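Local coordinates for protein nucleoside phosphorylase, putative (Trypanosoma brucei, PDB 3BJE) that acts as a homodimeric uridine phosphorylase, splitting uridine with phosphate into uracil and ribose 1-phosphate, and binds calcium, at residues D205-K217 with S296-G310. Numbering follows the deposited sequence.
Sequences DIYTSMAHPNITK and SAICYLSDMLGYQAG
Gln308 and Asn214 meet amide to amide: Asn214 ND2 donates to Gln308 OE1 at 2.8 Å, nearly straight at 166° and onto a lone pair in the carbonyl plane, although the two amides stand 78° apart. The same ND2 also reaches the C-terminal Ala349 O. Next to it, His212 N gives a second bond to Ala309 O, again 2.8 Å, which ties the start of helix 213-228 to strand 308-318. His212 is the N-cap of that helix, its ND1 accepting from Asn214 N within the ring plane. With CG swung opposite the backbone N, the imidazole lies over the Gln308 side chain; ring and amide are stacked nearly parallel, and Gln308 CG makes a CH-pi contact 3.9 Å from the ring centroid. Pro213 CD lies over the opposite face, offset toward the rim. One water links the backbone carbonyls of Met210 and Cys299, donating to both.

Farther along, Ser209 packs its CB 3.7 Å from Cys299 CB, while Cys299 SG lies 3.7 Å from Ala211 N. Tyr207 turns a ring edge toward the face of Tyr300 in an offset T-shaped pair, centroids 5.7 Å apart. Asp171 accounts for the polar ends here, bonding both Tyr207 OH and Ser296 OG, and Tyr300 OH goes to Tyr177 O. Ile215 lays CG2 3.7 Å from Gly310 CA, close against the bare backbone of the glycine.

Strand 207-210 crosses the helical residues 296-305 at 69° and pairs antiparallel with strand 161-169. Helix 186-198 packs on Thr208 and Met210, and helix 97-112, whose start carries calcium ligands, lies against Ala297. The contact joins strands 207-210 and 308-318 of the phosphorylase-superfamily α/β fold to helix 295-305, where Leu301 touches Phe261 of the second subunit.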
# COMPACT_ATOMS: atom_id res chain seq x y z
N ASP A 205 15.36 -5.52 -8.59
CA ASP A 205 15.79 -4.28 -9.25
C ASP A 205 15.49 -3.10 -8.30
O ASP A 205 14.62 -2.27 -8.56
CB ASP A 205 15.10 -4.10 -10.61
CG ASP A 205 15.62 -2.92 -11.39
OD1 ASP A 205 16.65 -2.31 -11.02
OD2 ASP A 205 14.99 -2.57 -12.40
N ILE A 206 16.23 -3.03 -7.19
CA ILE A 206 16.05 -1.95 -6.21
C ILE A 206 16.39 -0.58 -6.79
O ILE A 206 17.15 -0.47 -7.77
CB ILE A 206 16.88 -2.19 -4.93
CG1 ILE A 206 18.37 -2.26 -5.26
CG2 ILE A 206 16.45 -3.49 -4.27
CD1 ILE A 206 19.27 -2.11 -4.05
N TYR A 207 15.80 0.45 -6.21
CA TYR A 207 16.19 1.80 -6.54
C TYR A 207 16.66 2.54 -5.29
O TYR A 207 16.66 1.98 -4.20
CB TYR A 207 15.06 2.54 -7.24
CG TYR A 207 13.81 2.79 -6.45
CD1 TYR A 207 13.58 4.02 -5.83
CD2 TYR A 207 12.82 1.81 -6.35
CE1 TYR A 207 12.42 4.26 -5.12
CE2 TYR A 207 11.65 2.04 -5.63
CZ TYR A 207 11.45 3.28 -5.03
OH TYR A 207 10.27 3.57 -4.36
N THR A 208 17.13 3.78 -5.49
CA THR A 208 17.58 4.61 -4.39
C THR A 208 17.00 6.00 -4.50
O THR A 208 16.52 6.41 -5.57
CB THR A 208 19.12 4.71 -4.37
OG1 THR A 208 19.58 5.24 -5.61
CG2 THR A 208 19.79 3.32 -4.14
N SER A 209 17.08 6.74 -3.41
CA SER A 209 16.80 8.18 -3.40
C SER A 209 17.50 8.83 -2.21
O SER A 209 18.37 8.24 -1.55
CB SER A 209 15.28 8.43 -3.38
OG SER A 209 14.96 9.78 -3.69
N MET A 210 17.13 10.08 -1.94
CA MET A 210 17.72 10.81 -0.84
C MET A 210 16.73 11.89 -0.41
O MET A 210 16.08 12.51 -1.25
CB MET A 210 19.03 11.46 -1.27
CG MET A 210 19.87 12.01 -0.12
SD MET A 210 21.36 12.91 -0.63
CE MET A 210 20.64 14.26 -1.54
N ALA A 211 16.61 12.09 0.89
CA ALA A 211 15.90 13.25 1.44
C ALA A 211 16.65 14.51 1.03
O ALA A 211 17.88 14.51 0.89
CB ALA A 211 15.82 13.16 2.96
N HIS A 212 15.90 15.60 0.86
CA HIS A 212 16.51 16.88 0.52
C HIS A 212 17.38 17.30 1.69
O HIS A 212 16.94 17.21 2.84
CB HIS A 212 15.44 17.93 0.25
CG HIS A 212 15.98 19.17 -0.39
ND1 HIS A 212 16.71 20.11 0.31
CD2 HIS A 212 15.93 19.61 -1.67
CE1 HIS A 212 17.06 21.08 -0.51
NE2 HIS A 212 16.61 20.80 -1.72
N PRO A 213 18.63 17.73 1.42
CA PRO A 213 19.56 18.11 2.49
C PRO A 213 19.00 19.16 3.44
O PRO A 213 19.29 19.12 4.63
CB PRO A 213 20.77 18.67 1.72
CG PRO A 213 20.72 17.96 0.40
CD PRO A 213 19.27 17.83 0.09
N ASN A 214 18.19 20.08 2.91
CA ASN A 214 17.57 21.11 3.74
C ASN A 214 16.60 20.51 4.76
O ASN A 214 16.50 20.99 5.89
CB ASN A 214 16.84 22.12 2.87
CG ASN A 214 16.29 23.29 3.66
OD1 ASN A 214 16.99 23.88 4.48
ND2 ASN A 214 15.03 23.64 3.41
N ILE A 215 15.90 19.46 4.36
CA ILE A 215 14.97 18.78 5.25
C ILE A 215 15.74 18.01 6.33
O ILE A 215 15.43 18.14 7.51
CB ILE A 215 14.04 17.86 4.49
CG1 ILE A 215 13.15 18.67 3.54
CG2 ILE A 215 13.19 17.03 5.46
CD1 ILE A 215 12.16 19.61 4.25
N THR A 216 16.73 17.21 5.93
CA THR A 216 17.52 16.44 6.88
C THR A 216 18.17 17.38 7.89
O THR A 216 18.13 17.13 9.09
CB THR A 216 18.62 15.60 6.19
OG1 THR A 216 18.01 14.72 5.23
CG2 THR A 216 19.37 14.75 7.19
N LYS A 217 18.76 18.47 7.40
CA LYS A 217 19.45 19.45 8.26
C LYS A 217 18.48 20.07 9.25
O LYS A 217 18.79 20.20 10.43
CB LYS A 217 20.10 20.55 7.41
CG LYS A 217 20.98 21.53 8.19
CD LYS A 217 21.26 22.79 7.37
CE LYS A 217 22.30 23.69 8.04
NZ LYS A 217 22.55 24.95 7.29
N SER A 296 11.12 5.62 0.65
CA SER A 296 11.76 5.60 -0.66
C SER A 296 10.96 6.39 -1.70
O SER A 296 11.52 7.24 -2.39
CB SER A 296 11.92 4.16 -1.15
OG SER A 296 10.66 3.50 -1.18
N ALA A 297 9.64 6.13 -1.80
CA ALA A 297 8.79 6.80 -2.81
C ALA A 297 8.55 8.27 -2.45
O ALA A 297 8.45 9.12 -3.33
CB ALA A 297 7.44 6.08 -2.97
N ILE A 298 8.43 8.57 -1.17
CA ILE A 298 8.33 9.97 -0.78
C ILE A 298 9.51 10.74 -1.30
O ILE A 298 9.38 11.82 -1.87
CB ILE A 298 8.28 10.12 0.76
CG1 ILE A 298 6.96 9.62 1.28
CG2 ILE A 298 8.52 11.57 1.20
CD1 ILE A 298 6.93 9.50 2.81
N CYS A 299 10.71 10.21 -1.03
CA CYS A 299 11.93 10.88 -1.48
C CYS A 299 12.03 10.97 -3.01
O CYS A 299 12.35 12.01 -3.58
CB CYS A 299 13.15 10.19 -0.89
SG CYS A 299 13.32 10.45 0.89
N TYR A 300 11.81 9.84 -3.67
CA TYR A 300 11.98 9.77 -5.12
C TYR A 300 10.97 10.63 -5.88
O TYR A 300 11.35 11.41 -6.77
CB TYR A 300 11.88 8.33 -5.60
CG TYR A 300 12.19 8.19 -7.07
CD1 TYR A 300 13.47 7.91 -7.53
CD2 TYR A 300 11.19 8.36 -8.02
CE1 TYR A 300 13.74 7.81 -8.89
CE2 TYR A 300 11.44 8.26 -9.38
CZ TYR A 300 12.73 8.00 -9.81
OH TYR A 300 13.01 7.90 -11.15
N LEU A 301 9.70 10.46 -5.56
CA LEU A 301 8.66 11.18 -6.29
C LEU A 301 8.70 12.68 -5.94
O LEU A 301 8.51 13.50 -6.84
CB LEU A 301 7.31 10.58 -5.94
CG LEU A 301 7.09 9.13 -6.43
CD1 LEU A 301 5.74 8.60 -5.98
CD2 LEU A 301 7.14 9.04 -7.95
N SER A 302 9.00 13.03 -4.68
CA SER A 302 9.12 14.46 -4.31
C SER A 302 10.28 15.10 -5.07
O SER A 302 10.14 16.20 -5.64
CB SER A 302 9.26 14.65 -2.80
OG SER A 302 8.10 14.21 -2.12
N ASP A 303 11.43 14.42 -5.07
CA ASP A 303 12.58 14.96 -5.76
C ASP A 303 12.29 15.13 -7.25
O ASP A 303 12.68 16.12 -7.85
CB ASP A 303 13.82 14.09 -5.54
CG ASP A 303 14.96 14.49 -6.44
OD1 ASP A 303 15.70 15.44 -6.08
OD2 ASP A 303 15.10 13.89 -7.53
N MET A 304 11.58 14.16 -7.83
CA MET A 304 11.20 14.23 -9.24
C MET A 304 10.39 15.50 -9.53
O MET A 304 10.59 16.12 -10.59
CB MET A 304 10.44 12.97 -9.66
CG MET A 304 9.88 13.02 -11.08
SD MET A 304 9.42 11.36 -11.60
CE MET A 304 11.05 10.77 -12.09
N LEU A 305 9.51 15.87 -8.60
CA LEU A 305 8.68 17.08 -8.74
C LEU A 305 9.40 18.37 -8.34
O LEU A 305 8.88 19.46 -8.58
CB LEU A 305 7.41 16.98 -7.91
CG LEU A 305 6.43 15.91 -8.32
CD1 LEU A 305 5.27 15.90 -7.33
CD2 LEU A 305 5.97 16.15 -9.75
N GLY A 306 10.59 18.26 -7.76
CA GLY A 306 11.29 19.40 -7.21
C GLY A 306 10.81 19.88 -5.85
O GLY A 306 11.18 20.98 -5.42
N TYR A 307 10.02 19.07 -5.16
CA TYR A 307 9.56 19.39 -3.82
C TYR A 307 10.59 18.88 -2.82
O TYR A 307 11.19 17.82 -3.04
CB TYR A 307 8.23 18.72 -3.52
CG TYR A 307 7.05 19.07 -4.42
CD1 TYR A 307 7.12 20.10 -5.36
CD2 TYR A 307 5.84 18.40 -4.31
CE1 TYR A 307 6.03 20.43 -6.16
CE2 TYR A 307 4.74 18.70 -5.13
CZ TYR A 307 4.84 19.72 -6.05
OH TYR A 307 3.76 20.05 -6.86
N GLN A 308 10.80 19.61 -1.73
CA GLN A 308 11.75 19.21 -0.70
C GLN A 308 11.07 18.24 0.24
O GLN A 308 10.03 18.57 0.82
CB GLN A 308 12.22 20.42 0.10
CG GLN A 308 12.78 21.53 -0.77
CD GLN A 308 13.59 22.54 0.04
OE1 GLN A 308 13.53 22.57 1.27
NE2 GLN A 308 14.36 23.36 -0.66
N ALA A 309 11.64 17.04 0.38
CA ALA A 309 11.02 16.02 1.21
C ALA A 309 12.04 15.28 2.06
O ALA A 309 13.23 15.24 1.74
CB ALA A 309 10.22 15.03 0.36
N GLY A 310 11.54 14.68 3.13
CA GLY A 310 12.33 13.77 3.95
C GLY A 310 11.46 13.00 4.92
O GLY A 310 10.24 12.99 4.82
O HOH W 1 13.61 13.77 -1.79
O HOH W 2 17.07 13.68 -3.52
O HOH W 3 15.08 23.05 -3.59